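Local coordinates for protein alpha-glucosidase (Bacteroides thetaiotaomicron, PDB 5XFM) that hydrolyses beta-L-arabinopyranosides and alpha-galactosides as a bifunctional glycoside hydrolase of family 97, at residues T154-Q159 with N230-A235; T169-E174 with F236-E241; E411-Y416 with G434-R439. The protein carries 1 engineered substitution. One frame throughout, in Å; residues are numbered along the deposited sequence.

All three contacts are buried and none is a surface patch, but their chemistry differs. Interaction 1 joins the two facing sheets of the N-terminal beta-sandwich by sparse methyl-to-phenol packing, with no hydrogen bond across it. Interaction 2 continues the same two chain paths into loops: residues 169-174 come after strand 153-156, and residues 236-241 form the loop after strand 231-235. Its apolar touch lies beside a buried carboxylate and a calcium ligand. Interaction 3 belongs to the TIM-barrel domain, where a helix and a loop share a hydrogen bond. Gln159 packs on Pro171 and Met238, joining interactions 1 and 2, whereas Tyr173 meets Thr436 and Arg439, joining interaction 2 to interaction 3 across the domain boundary.

Interaction 1. Residues T154-Q159 with N230-A235; sequences TFLCPQ and NLYTVA
In the N-terminal beta-sandwich, Tyr232 reaches across from one sheet to meet Thr154 and Leu156 on the other, a packing of side chains between two antiparallel sheets. Residues 231-235 form a strand that pairs with strand 136-147 in the first sheet, while residues 154-156 belong to the second, beside strands 197-200 and 178-182. The backbones stand well apart: the closest pair of CA atoms, those of Thr154 and Asn230, is separated by 10.9 Å. The gap is bridged mainly by the length of the tyrosine. Its CG lies anti to its own carbonyl carbon (chi1 -62°), which sends the ring off the strand and its hydroxyl end toward the opposite sheet.

Thr154 and Leu156 are alternate residues of an extended strand and so present their side chains to the same side, whereas the intervening Phe155 turns to the other face and packs on Leu198 and Arg200. Thr154 offers a methyl rather than its hydroxyl, because OG1 sits between the backbone N and the carbonyl carbon (chi1 78°) and leaves CG2 on the tyrosine side. This contact is therefore van der Waals packing, and no hydrogen bond joins the two segments. Leu156 adds one branch, CD1, which approaches the tyrosine ring obliquely and lies 4.2 Å from Tyr232 CE2.

Phe199 of strand 197-200 makes an edge-to-face contact with the Tyr232 ring, and Met183 touches both Tyr232 and Thr154, so the phenol is packed within the sandwich interior. Of the three side chains, the tightest approach is between Thr154 CG2 and Tyr232 OH, at 3.5 Å.

Interaction 2. Residues T169-E174 with F236-E241; sequences TKPSYE and FPMAEE. With CA (calcium ion), chain E.
Glu241 turns CG anti to its own carbonyl carbon (chi1 -71°), which sets this methylene beside Pro171, and the extended chi2 (-179°) then carries the carboxylate along the proline ring; the two side chains cross at about a right angle. Glu241 CG lies 3.9 Å from Pro171 CD, and Glu241 CD and OE1 are both 4.0 Å from Pro171 CG. Met238, bent at its last torsion, brings its terminal methyl to the same ring, with CE 4.0 Å from Pro171 CG. The proline follows a cis peptide bond.

The buried carboxylate of Glu241 is held at both oxygens: OE2 accepts the N-H of Met238, whose N is 2.8 Å away on the anti side, within a type I turn, and OE1 receives the backbone N-H of Asp408. On the far side of Pro171, Ser172 OG donates to Glu174 OE1 at 2.9 Å from above the carboxylate plane. That probably helps set Glu174, whose OE2 binds the calcium ion at 2.5 Å together with four waters, Glu452 and Glu458.

Both segments are loops of the N-terminal domain, after strands 153-156 and 231-235, and lean on the barrel: Lys409, just before helix 410-425, bonds to the carbonyls of Ala239 and Glu241, while Tyr173 OH bonds to Asp408 and Arg439.

Interaction 3. Residues E411-Y416 with G434-R439; sequences ETMRLY and GCTLPR
The ring of Tyr416 meets Cys435 CB at its edge, near the ring plane, while Thr436 CG2 comes to it obliquely. On the helix side, Met413 CA lies in plane at another part of the edge. Around the same ring, Phe405 is stacked, and Phe432 and Trp441 make edge-to-face contacts, so the ring packs in an aromatic cluster. The setting is the parallel TIM-type barrel: strand 399-403, helix 410-425 and strand 429-432 form a beta-alpha-beta crossover, and residues 434-439 are the loop that leaves the second strand.

Tyr416 is directed at this loop by a chi1 of -78°, with CG anti to its own carbonyl carbon. Tyr416 OH accepts the backbone N-H of Thr436, with Thr436 N 3.0 Å away and an angle of 156° at the hydrogen. A loop amide buried by the packing is thus satisfied by a side chain of the helix. Tyr416 OH also lies 3.3 Å from Cys435 CB and 3.6 Å from Thr436 CG2, so the phenol end is seated among loop atoms. Met413, bent at both of its outer torsions, brings CE to 4.2 Å from Thr436 CG2. The two side chains cross at about a right angle.

Thr436 divides its roles. Its methyl faces the helix, whereas OG1 serves polar partners, among them Asp408. Arg439 NE forms a salt bridge with Glu211, linking this barrel loop to the N-terminal domain, while at the other end of the loop Gly434 N bonds to the calcium ligand Glu452. The guanidinium also braces the loop from within: Arg439 NH1 donates to Thr436 OG1 at 2.7 Å, with the oxygen tilted 19° from the guanidinium plane.

Interaction 1. Residues T154-Q159 with N230-A235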
ATOM      1  N   THR A 154      -8.203  12.874 -12.485  1.00 22.47           N
ATOM      2  CA  THR A 154      -7.470  12.379 -11.323  1.00 24.53           C
ATOM      3  C   THR A 154      -8.289  11.478 -10.394  1.00 21.03           C
ATOM      4  O   THR A 154      -9.505  11.616 -10.285  1.00 23.15           O
ATOM      5  CB  THR A 154      -6.927  13.560 -10.484  1.00 22.10           C
ATOM      6  OG1 THR A 154      -7.990  14.112  -9.702  1.00 15.99           O
ATOM      7  CG2 THR A 154      -6.361  14.659 -11.383  1.00 22.54           C
ATOM      8  N   PHE A 155      -7.594  10.564  -9.720  1.00 15.48           N
ATOM      9  CA  PHE A 155      -8.176   9.689  -8.704  1.00 17.28           C
ATOM     10  C   PHE A 155      -7.324   9.816  -7.445  1.00 20.41           C
ATOM     11  O   PHE A 155      -6.417   9.010  -7.213  1.00 23.19           O
ATOM     12  CB  PHE A 155      -8.222   8.230  -9.178  1.00 16.79           C
ATOM     13  CG  PHE A 155      -9.046   8.007 -10.427  1.00 19.11           C
ATOM     14  CD1 PHE A 155      -8.605   8.455 -11.664  1.00 23.00           C
ATOM     15  CD2 PHE A 155     -10.238   7.306 -10.368  1.00 22.15           C
ATOM     16  CE1 PHE A 155      -9.353   8.242 -12.811  1.00 22.66           C
ATOM     17  CE2 PHE A 155     -10.991   7.082 -11.512  1.00 25.84           C
ATOM     18  CZ  PHE A 155     -10.546   7.551 -12.736  1.00 25.52           C
ATOM     19  N   LEU A 156      -7.623  10.830  -6.639  1.00 20.59           N
ATOM     20  CA  LEU A 156      -6.783  11.208  -5.506  1.00 15.61           C
ATOM     21  C   LEU A 156      -7.518  11.238  -4.167  1.00 19.86           C
ATOM     22  O   LEU A 156      -8.712  11.535  -4.104  1.00 18.04           O
ATOM     23  CB  LEU A 156      -6.178  12.594  -5.755  1.00 16.66           C
ATOM     24  CG  LEU A 156      -5.587  12.856  -7.141  1.00 18.86           C
ATOM     25  CD1 LEU A 156      -5.220  14.325  -7.337  1.00 13.39           C
ATOM     26  CD2 LEU A 156      -4.364  11.982  -7.326  1.00 17.22           C
ATOM     27  N   CYS A 157      -6.784  10.954  -3.096  1.00 16.32           N
ATOM     28  CA  CYS A 157      -7.277  11.208  -1.748  1.00 16.92           C
ATOM     29  C   CYS A 157      -6.366  12.243  -1.091  1.00 19.21           C
ATOM     30  O   CYS A 157      -5.135  12.171  -1.204  1.00 19.45           O
ATOM     31  CB  CYS A 157      -7.338   9.921  -0.922  1.00 16.86           C
ATOM     32  SG  CYS A 157      -5.741   9.113  -0.674  1.00 20.19           S
ATOM     33  N   PRO A 158      -6.968  13.211  -0.396  1.00 19.71           N
ATOM     34  CA  PRO A 158      -6.220  14.357   0.115  1.00 20.70           C
ATOM     35  C   PRO A 158      -5.414  14.032   1.358  1.00 24.24           C
ATOM     36  O   PRO A 158      -5.733  13.085   2.078  1.00 18.06           O
ATOM     37  CB  PRO A 158      -7.322  15.351   0.447  1.00 15.62           C
ATOM     38  CG  PRO A 158      -8.441  14.457   0.918  1.00 17.43           C
ATOM     39  CD  PRO A 158      -8.387  13.267   0.008  1.00 15.02           C
ATOM     40  N   GLN A 159      -4.359  14.803   1.580  1.00 21.94           N
ATOM     41  CA  GLN A 159      -3.671  14.808   2.859  1.00 20.36           C
ATOM     42  C   GLN A 159      -4.461  15.683   3.841  1.00 19.37           C
ATOM     43  O   GLN A 159      -4.891  16.780   3.490  1.00 25.59           O
ATOM     44  CB  GLN A 159      -2.232  15.309   2.691  1.00 13.86           C
ATOM     45  CG  GLN A 159      -1.498  15.570   3.997  1.00 19.13           C
ATOM     46  CD  GLN A 159      -1.212  14.307   4.785  1.00 21.36           C
ATOM     47  OE1 GLN A 159      -2.128  13.585   5.182  1.00 21.30           O
ATOM     48  NE2 GLN A 159       0.064  14.052   5.046  1.00 20.46           N
ATOM     49  N   ASN A 230      -1.916  22.410 -14.064  1.00 22.14           N
ATOM     50  CA  ASN A 230      -1.590  21.016 -14.354  1.00 22.21           C
ATOM     51  C   ASN A 230      -0.352  20.442 -13.660  1.00 23.70           C
ATOM     52  O   ASN A 230       0.104  19.356 -14.014  1.00 22.79           O
ATOM     53  CB  ASN A 230      -1.407  20.866 -15.861  1.00 28.61           C
ATOM     54  CG  ASN A 230      -0.379  21.840 -16.412  1.00 27.87           C
ATOM     55  OD1 ASN A 230       0.252  22.587 -15.657  1.00 24.28           O
ATOM     56  ND2 ASN A 230      -0.196  21.830 -17.728  1.00 30.33           N
ATOM     57  N   LEU A 231       0.200  21.155 -12.684  1.00 20.76           N
ATOM     58  CA  LEU A 231       1.467  20.726 -12.097  1.00 23.45           C
ATOM     59  C   LEU A 231       1.337  20.319 -10.637  1.00 23.00           C
ATOM     60  O   LEU A 231       0.827  21.075  -9.816  1.00 23.17           O
ATOM     61  CB  LEU A 231       2.525  21.828 -12.220  1.00 22.97           C
ATOM     62  CG  LEU A 231       3.831  21.480 -11.495  1.00 20.54           C
ATOM     63  CD1 LEU A 231       4.518  20.327 -12.188  1.00 22.87           C
ATOM     64  CD2 LEU A 231       4.764  22.679 -11.365  1.00 20.39           C
ATOM     65  N   TYR A 232       1.827  19.127 -10.322  1.00 25.97           N
ATOM     66  CA  TYR A 232       1.872  18.649  -8.948  1.00 21.97           C
ATOM     67  C   TYR A 232       3.318  18.580  -8.500  1.00 21.32           C
ATOM     68  O   TYR A 232       4.134  17.986  -9.175  1.00 18.47           O
ATOM     69  CB  TYR A 232       1.226  17.268  -8.825  1.00 24.80           C
ATOM     70  CG  TYR A 232      -0.233  17.255  -9.187  1.00 23.04           C
ATOM     71  CD1 TYR A 232      -0.634  17.106 -10.505  1.00 25.42           C
ATOM     72  CD2 TYR A 232      -1.210  17.404  -8.213  1.00 21.19           C
ATOM     73  CE1 TYR A 232      -1.963  17.099 -10.846  1.00 24.69           C
ATOM     74  CE2 TYR A 232      -2.542  17.389  -8.544  1.00 20.41           C
ATOM     75  CZ  TYR A 232      -2.916  17.239  -9.863  1.00 20.14           C
ATOM     76  OH  TYR A 232      -4.246  17.239 -10.210  1.00 21.36           O
ATOM     77  N   THR A 233       3.631  19.195  -7.368  1.00 22.15           N
ATOM     78  CA  THR A 233       4.999  19.241  -6.870  1.00 16.22           C
ATOM     79  C   THR A 233       5.177  18.346  -5.644  1.00 19.35           C
ATOM     80  O   THR A 233       4.279  18.221  -4.808  1.00 19.94           O
ATOM     81  CB  THR A 233       5.403  20.684  -6.534  1.00 16.23           C
ATOM     82  OG1 THR A 233       5.365  21.459  -7.734  1.00 22.75           O
ATOM     83  CG2 THR A 233       6.809  20.749  -5.948  1.00 16.95           C
ATOM     84  N   VAL A 234       6.329  17.695  -5.564  1.00 19.76           N
ATOM     85  CA  VAL A 234       6.680  16.906  -4.397  1.00 16.05           C
ATOM     86  C   VAL A 234       6.761  17.816  -3.176  1.00 18.86           C
ATOM     87  O   VAL A 234       7.539  18.771  -3.152  1.00 21.60           O
ATOM     88  CB  VAL A 234       8.018  16.180  -4.589  1.00 21.76           C
ATOM     89  CG1 VAL A 234       8.456  15.513  -3.273  1.00 16.30           C
ATOM     90  CG2 VAL A 234       7.902  15.157  -5.713  1.00 18.10           C
ATOM     91  N   ALA A 235       5.932  17.538  -2.176  1.00 15.20           N
ATOM     92  CA  ALA A 235       5.901  18.347  -0.969  1.00 15.01           C
ATOM     93  C   ALA A 235       6.406  17.553   0.228  1.00 19.41           C
ATOM     94  O   ALA A 235       6.134  16.355   0.343  1.00 18.24           O
ATOM     95  CB  ALA A 235       4.485  18.861  -0.708  1.00 19.21           C
TER

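Interaction 2. Residues T169-E174 with F236-E241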
ATOM      1  N   THR A 169      -4.629  12.252  16.203  1.00 15.95           N
ATOM      2  CA  THR A 169      -3.724  11.294  15.567  1.00 14.00           C
ATOM      3  C   THR A 169      -3.507  11.453  14.056  1.00 19.04           C
ATOM      4  O   THR A 169      -2.710  10.718  13.473  1.00 17.45           O
ATOM      5  CB  THR A 169      -4.190   9.851  15.806  1.00 17.96           C
ATOM      6  OG1 THR A 169      -5.574   9.741  15.456  1.00 15.22           O
ATOM      7  CG2 THR A 169      -4.016   9.472  17.259  1.00 17.89           C
ATOM      8  N   LYS A 170      -4.213  12.384  13.418  1.00 14.69           N
ATOM      9  CA  LYS A 170      -4.007  12.618  11.995  1.00 16.92           C
ATOM     10  C   LYS A 170      -2.766  13.487  11.758  1.00 18.79           C
ATOM     11  O   LYS A 170      -2.397  14.287  12.622  1.00 18.93           O
ATOM     12  CB  LYS A 170      -5.265  13.240  11.361  1.00 13.80           C
ATOM     13  CG  LYS A 170      -6.231  12.160  10.868  1.00 11.07           C
ATOM     14  CD  LYS A 170      -7.549  12.692  10.344  1.00 10.35           C
ATOM     15  CE  LYS A 170      -8.456  11.519   9.968  1.00 17.37           C
ATOM     16  NZ  LYS A 170      -9.525  11.855   8.983  1.00 14.70           N
ATOM     17  N   PRO A 171      -2.123  13.344  10.580  1.00 17.30           N
ATOM     18  CA  PRO A 171      -2.486  12.494   9.433  1.00 19.58           C
ATOM     19  C   PRO A 171      -2.295  11.001   9.666  1.00 17.95           C
ATOM     20  O   PRO A 171      -1.391  10.605  10.410  1.00 16.42           O
ATOM     21  CB  PRO A 171      -1.540  12.977   8.321  1.00 16.80           C
ATOM     22  CG  PRO A 171      -1.028  14.326   8.791  1.00 17.30           C
ATOM     23  CD  PRO A 171      -0.948  14.178  10.279  1.00 19.89           C
ATOM     24  N   SER A 172      -3.128  10.187   9.021  1.00 12.48           N
ATOM     25  CA  SER A 172      -3.047   8.734   9.172  1.00 15.49           C
ATOM     26  C   SER A 172      -3.395   8.014   7.870  1.00 18.02           C
ATOM     27  O   SER A 172      -3.698   6.820   7.872  1.00 14.44           O
ATOM     28  CB  SER A 172      -3.972   8.259  10.304  1.00 22.74           C
ATOM     29  OG  SER A 172      -5.270   8.833  10.194  1.00 22.97           O
ATOM     30  N   TYR A 173      -3.336   8.752   6.763  1.00 21.25           N
ATOM     31  CA  TYR A 173      -3.585   8.204   5.434  1.00 14.83           C
ATOM     32  C   TYR A 173      -4.935   7.508   5.387  1.00 15.60           C
ATOM     33  O   TYR A 173      -5.073   6.399   4.869  1.00 18.22           O
ATOM     34  CB  TYR A 173      -2.445   7.254   5.033  1.00 17.60           C
ATOM     35  CG  TYR A 173      -1.200   7.991   4.602  1.00 16.60           C
ATOM     36  CD1 TYR A 173      -0.589   8.907   5.454  1.00 16.37           C
ATOM     37  CD2 TYR A 173      -0.628   7.775   3.351  1.00 19.47           C
ATOM     38  CE1 TYR A 173       0.542   9.591   5.074  1.00 13.39           C
ATOM     39  CE2 TYR A 173       0.516   8.457   2.962  1.00 15.61           C
ATOM     40  CZ  TYR A 173       1.094   9.364   3.831  1.00 15.17           C
ATOM     41  OH  TYR A 173       2.227  10.052   3.463  1.00 12.57           O
ATOM     42  N   GLU A 174      -5.934   8.173   5.953  1.00 20.55           N
ATOM     43  CA  GLU A 174      -7.277   7.619   6.019  1.00 17.96           C
ATOM     44  C   GLU A 174      -8.301   8.584   5.427  1.00 17.44           C
ATOM     45  O   GLU A 174      -9.200   9.045   6.117  1.00 13.48           O
ATOM     46  CB  GLU A 174      -7.628   7.260   7.472  1.00 16.56           C
ATOM     47  CG  GLU A 174      -7.094   5.891   7.898  1.00 16.11           C
ATOM     48  CD  GLU A 174      -7.023   5.698   9.412  1.00 20.39           C
ATOM     49  OE1 GLU A 174      -7.203   6.673  10.165  1.00 24.64           O
ATOM     50  OE2 GLU A 174      -6.825   4.546   9.852  1.00 21.46           O
ATOM     51  N   PHE A 236       7.122  18.228   1.125  1.00 16.31           N
ATOM     52  CA  PHE A 236       7.622  17.607   2.345  1.00 16.83           C
ATOM     53  C   PHE A 236       6.539  17.694   3.429  1.00 26.39           C
ATOM     54  O   PHE A 236       5.566  18.434   3.261  1.00 19.38           O
ATOM     55  CB  PHE A 236       8.918  18.292   2.794  1.00 16.01           C
ATOM     56  CG  PHE A 236      10.102  17.982   1.925  1.00 18.08           C
ATOM     57  CD1 PHE A 236      10.056  16.942   1.006  1.00 15.12           C
ATOM     58  CD2 PHE A 236      11.256  18.752   2.004  1.00 17.83           C
ATOM     59  CE1 PHE A 236      11.141  16.667   0.195  1.00 17.90           C
ATOM     60  CE2 PHE A 236      12.344  18.480   1.196  1.00 19.49           C
ATOM     61  CZ  PHE A 236      12.286  17.435   0.291  1.00 18.05           C
ATOM     62  N   PRO A 237       6.693  16.940   4.538  1.00 20.58           N
ATOM     63  CA  PRO A 237       5.648  16.962   5.572  1.00 16.58           C
ATOM     64  C   PRO A 237       5.393  18.347   6.166  1.00 22.75           C
ATOM     65  O   PRO A 237       6.257  19.223   6.114  1.00 18.51           O
ATOM     66  CB  PRO A 237       6.185  16.000   6.646  1.00 17.59           C
ATOM     67  CG  PRO A 237       7.626  15.758   6.302  1.00 22.32           C
ATOM     68  CD  PRO A 237       7.731  15.935   4.827  1.00 17.75           C
ATOM     69  N   MET A 238       4.194  18.536   6.712  1.00 18.18           N
ATOM     70  CA  MET A 238       3.825  19.792   7.348  1.00 15.95           C
ATOM     71  C   MET A 238       4.471  19.929   8.726  1.00 16.48           C
ATOM     72  O   MET A 238       4.636  18.945   9.437  1.00 16.39           O
ATOM     73  CB  MET A 238       2.304  19.893   7.452  1.00 23.87           C
ATOM     74  CG  MET A 238       1.612  19.752   6.106  1.00 24.32           C
ATOM     75  SD  MET A 238      -0.144  19.409   6.256  1.00 26.63           S
ATOM     76  CE  MET A 238      -0.111  17.799   7.036  1.00 22.06           C
ATOM     77  N   ALA A 239       4.830  21.157   9.089  1.00 10.81           N
ATOM     78  CA  ALA A 239       5.494  21.432  10.347  1.00 12.78           C
ATOM     79  C   ALA A 239       4.641  21.033  11.551  1.00 19.39           C
ATOM     80  O   ALA A 239       5.163  20.638  12.591  1.00 16.45           O
ATOM     81  CB  ALA A 239       5.860  22.913  10.426  1.00 11.22           C
ATOM     82  N   GLU A 240       3.326  21.119  11.399  1.00 17.67           N
ATOM     83  CA  GLU A 240       2.423  20.820  12.500  1.00 18.58           C
ATOM     84  C   GLU A 240       2.305  19.325  12.792  1.00 17.14           C
ATOM     85  O   GLU A 240       1.700  18.946  13.789  1.00 19.24           O
ATOM     86  CB  GLU A 240       1.027  21.394  12.225  1.00 21.83           C
ATOM     87  CG  GLU A 240       0.958  22.915  12.195  1.00 19.21           C
ATOM     88  CD  GLU A 240       1.384  23.491  10.854  1.00 27.52           C
ATOM     89  OE1 GLU A 240       1.673  22.701   9.929  1.00 19.30           O
ATOM     90  OE2 GLU A 240       1.432  24.734  10.730  1.00 32.80           O
ATOM     91  N   GLU A 241       2.869  18.477  11.933  1.00 13.83           N
ATOM     92  CA  GLU A 241       2.809  17.032  12.162  1.00 18.74           C
ATOM     93  C   GLU A 241       3.656  16.644  13.384  1.00 21.63           C
ATOM     94  O   GLU A 241       4.477  17.439  13.852  1.00 20.46           O
ATOM     95  CB  GLU A 241       3.279  16.257  10.929  1.00 15.58           C
ATOM     96  CG  GLU A 241       2.320  16.317   9.746  1.00 18.86           C
ATOM     97  CD  GLU A 241       2.809  15.510   8.546  1.00 20.17           C
ATOM     98  OE1 GLU A 241       2.965  14.274   8.675  1.00 13.97           O
ATOM     99  OE2 GLU A 241       3.046  16.119   7.478  1.00 17.77           O
TER
HETATM  100 CA    CA E 701      -7.001   3.094  11.920  1.00 20.38          CA
HETATM  101  O   HOH W   1      -8.191   5.137  12.742  1.00 24.69           O
HETATM  102  O   HOH W   2      -5.454   4.237  13.288  1.00 20.70           O
HETATM  103  O   HOH W   3      -8.726   3.425  14.160  1.00 19.68           O
HETATM  104  O   HOH W   4      -6.419   1.226  13.335  1.00 23.00           O

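Interaction 3. Residues E411-Y416 with G434-R439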
ATOM      1  N   GLU A 411      11.929  11.946  11.647  1.00 19.40           N
ATOM      2  CA  GLU A 411      11.878  11.455  13.032  1.00 27.02           C
ATOM      3  C   GLU A 411      10.942  10.232  13.185  1.00 21.11           C
ATOM      4  O   GLU A 411      11.228   9.254  13.909  1.00 23.65           O
ATOM      5  CB  GLU A 411      11.440  12.611  13.939  1.00 17.57           C
ATOM      6  CG  GLU A 411      11.248  12.292  15.399  1.00 33.27           C
ATOM      7  CD  GLU A 411      11.247  13.551  16.255  1.00 33.29           C
ATOM      8  OE1 GLU A 411      12.109  14.428  16.019  1.00 29.48           O
ATOM      9  OE2 GLU A 411      10.384  13.667  17.155  1.00 33.14           O
ATOM     10  N   THR A 412       9.822  10.293  12.478  1.00 14.42           N
ATOM     11  CA  THR A 412       8.850   9.224  12.507  1.00 14.79           C
ATOM     12  C   THR A 412       9.359   8.052  11.687  1.00 16.24           C
ATOM     13  O   THR A 412       9.177   6.893  12.073  1.00 16.88           O
ATOM     14  CB  THR A 412       7.475   9.690  11.984  1.00 22.77           C
ATOM     15  OG1 THR A 412       7.159  10.963  12.555  1.00 13.74           O
ATOM     16  CG2 THR A 412       6.384   8.688  12.361  1.00 17.34           C
ATOM     17  N   MET A 413       9.993   8.349  10.552  1.00 20.13           N
ATOM     18  CA  MET A 413      10.641   7.311   9.746  1.00 15.07           C
ATOM     19  C   MET A 413      11.655   6.545  10.596  1.00 14.38           C
ATOM     20  O   MET A 413      11.728   5.301  10.554  1.00 19.00           O
ATOM     21  CB  MET A 413      11.335   7.916   8.519  1.00 19.85           C
ATOM     22  CG  MET A 413      10.408   8.669   7.571  1.00 21.49           C
ATOM     23  SD  MET A 413       9.057   7.638   6.971  1.00 25.14           S
ATOM     24  CE  MET A 413       7.697   8.367   7.883  1.00 18.96           C
ATOM     25  N   ARG A 414      12.433   7.302  11.367  1.00 10.73           N
ATOM     26  CA  ARG A 414      13.407   6.735  12.291  1.00 20.29           C
ATOM     27  C   ARG A 414      12.702   5.775  13.227  1.00 18.17           C
ATOM     28  O   ARG A 414      13.179   4.652  13.455  1.00 17.93           O
ATOM     29  CB  ARG A 414      14.122   7.832  13.086  1.00 18.02           C
ATOM     30  CG  ARG A 414      15.186   8.572  12.298  1.00 19.26           C
ATOM     31  CD  ARG A 414      15.782   9.725  13.101  1.00 24.71           C
ATOM     32  NE  ARG A 414      16.711  10.520  12.297  1.00 33.15           N
ATOM     33  CZ  ARG A 414      16.647  11.841  12.159  1.00 30.06           C
ATOM     34  NH1 ARG A 414      15.698  12.529  12.775  1.00 35.43           N
ATOM     35  NH2 ARG A 414      17.535  12.478  11.409  1.00 34.86           N
ATOM     36  N   LEU A 415      11.546   6.204  13.741  1.00 16.39           N
ATOM     37  CA  LEU A 415      10.802   5.347  14.658  1.00 15.35           C
ATOM     38  C   LEU A 415      10.312   4.037  13.994  1.00 17.95           C
ATOM     39  O   LEU A 415      10.498   2.948  14.557  1.00 20.64           O
ATOM     40  CB  LEU A 415       9.624   6.116  15.241  1.00 22.66           C
ATOM     41  CG  LEU A 415       8.799   5.378  16.292  1.00 20.32           C
ATOM     42  CD1 LEU A 415       9.675   4.946  17.467  1.00 13.62           C
ATOM     43  CD2 LEU A 415       7.677   6.269  16.755  1.00 13.20           C
ATOM     44  N   TYR A 416       9.691   4.146  12.816  1.00 15.91           N
ATOM     45  CA  TYR A 416       9.254   2.975  12.043  1.00 18.16           C
ATOM     46  C   TYR A 416      10.368   1.955  11.888  1.00 20.39           C
ATOM     47  O   TYR A 416      10.202   0.754  12.175  1.00 21.57           O
ATOM     48  CB  TYR A 416       8.777   3.367  10.633  1.00 17.57           C
ATOM     49  CG  TYR A 416       7.389   3.960  10.519  1.00 21.89           C
ATOM     50  CD1 TYR A 416       6.250   3.177  10.698  1.00 19.13           C
ATOM     51  CD2 TYR A 416       7.216   5.297  10.173  1.00 20.11           C
ATOM     52  CE1 TYR A 416       4.983   3.723  10.576  1.00 13.93           C
ATOM     53  CE2 TYR A 416       5.959   5.846  10.047  1.00 16.53           C
ATOM     54  CZ  TYR A 416       4.847   5.059  10.247  1.00 17.44           C
ATOM     55  OH  TYR A 416       3.600   5.626  10.118  1.00 23.10           O
ATOM     56  N   GLY A 434      -2.614   3.269  11.653  1.00 20.77           N
ATOM     57  CA  GLY A 434      -2.637   4.696  11.935  1.00 14.55           C
ATOM     58  C   GLY A 434      -1.367   5.308  11.411  1.00 14.48           C
ATOM     59  O   GLY A 434      -0.707   6.088  12.097  1.00 17.44           O
ATOM     60  N   CYS A 435      -1.050   4.959  10.169  1.00 15.71           N
ATOM     61  CA  CYS A 435       0.320   5.045   9.677  1.00 15.48           C
ATOM     62  C   CYS A 435       0.417   5.604   8.272  1.00 21.08           C
ATOM     63  O   CYS A 435      -0.593   5.876   7.611  1.00 19.90           O
ATOM     64  CB  CYS A 435       0.965   3.655   9.703  1.00 11.72           C
ATOM     65  SG  CYS A 435       0.108   2.435   8.649  1.00 20.60           S
ATOM     66  N   THR A 436       1.652   5.763   7.818  1.00 15.47           N
ATOM     67  CA  THR A 436       1.899   6.256   6.482  1.00 15.38           C
ATOM     68  C   THR A 436       1.948   5.112   5.483  1.00 21.32           C
ATOM     69  O   THR A 436       2.017   3.938   5.867  1.00 17.68           O
ATOM     70  CB  THR A 436       3.204   7.038   6.421  1.00 14.79           C
ATOM     71  OG1 THR A 436       3.313   7.712   5.161  1.00 16.75           O
ATOM     72  CG2 THR A 436       4.408   6.116   6.641  1.00 15.10           C
ATOM     73  N   LEU A 437       1.920   5.473   4.201  1.00 12.96           N
ATOM     74  CA  LEU A 437       2.013   4.511   3.114  1.00 16.78           C
ATOM     75  C   LEU A 437       3.342   3.770   3.187  1.00 18.18           C
ATOM     76  O   LEU A 437       4.370   4.384   3.464  1.00 17.55           O
ATOM     77  CB  LEU A 437       1.886   5.222   1.762  1.00 15.77           C
ATOM     78  CG  LEU A 437       1.921   4.373   0.493  1.00 20.78           C
ATOM     79  CD1 LEU A 437       0.557   3.741   0.302  1.00 16.24           C
ATOM     80  CD2 LEU A 437       2.324   5.180  -0.747  1.00 18.70           C
ATOM     81  N   PRO A 438       3.327   2.442   2.960  1.00 20.26           N
ATOM     82  CA  PRO A 438       4.576   1.679   2.879  1.00 18.76           C
ATOM     83  C   PRO A 438       5.305   2.019   1.585  1.00 19.35           C
ATOM     84  O   PRO A 438       4.667   2.185   0.544  1.00 20.02           O
ATOM     85  CB  PRO A 438       4.105   0.224   2.890  1.00 14.96           C
ATOM     86  CG  PRO A 438       2.743   0.286   2.280  1.00 18.73           C
ATOM     87  CD  PRO A 438       2.147   1.576   2.772  1.00 17.87           C
ATOM     88  N   ARG A 439       6.619   2.160   1.648  1.00 18.28           N
ATOM     89  CA  ARG A 439       7.355   2.595   0.471  1.00 21.85           C
ATOM     90  C   ARG A 439       8.410   1.562   0.073  1.00 19.27           C
ATOM     91  O   ARG A 439       9.610   1.779   0.258  1.00 20.59           O
ATOM     92  CB  ARG A 439       7.970   3.967   0.740  1.00 17.53           C
ATOM     93  CG  ARG A 439       6.981   5.116   0.511  1.00 19.86           C
ATOM     94  CD  ARG A 439       7.115   6.151   1.613  1.00 18.71           C
ATOM     95  NE  ARG A 439       6.390   7.400   1.380  1.00 14.29           N
ATOM     96  CZ  ARG A 439       5.318   7.788   2.068  1.00 14.73           C
ATOM     97  NH1 ARG A 439       4.817   7.013   3.019  1.00 14.63           N
ATOM     98  NH2 ARG A 439       4.742   8.953   1.801  1.00 14.95           N
TER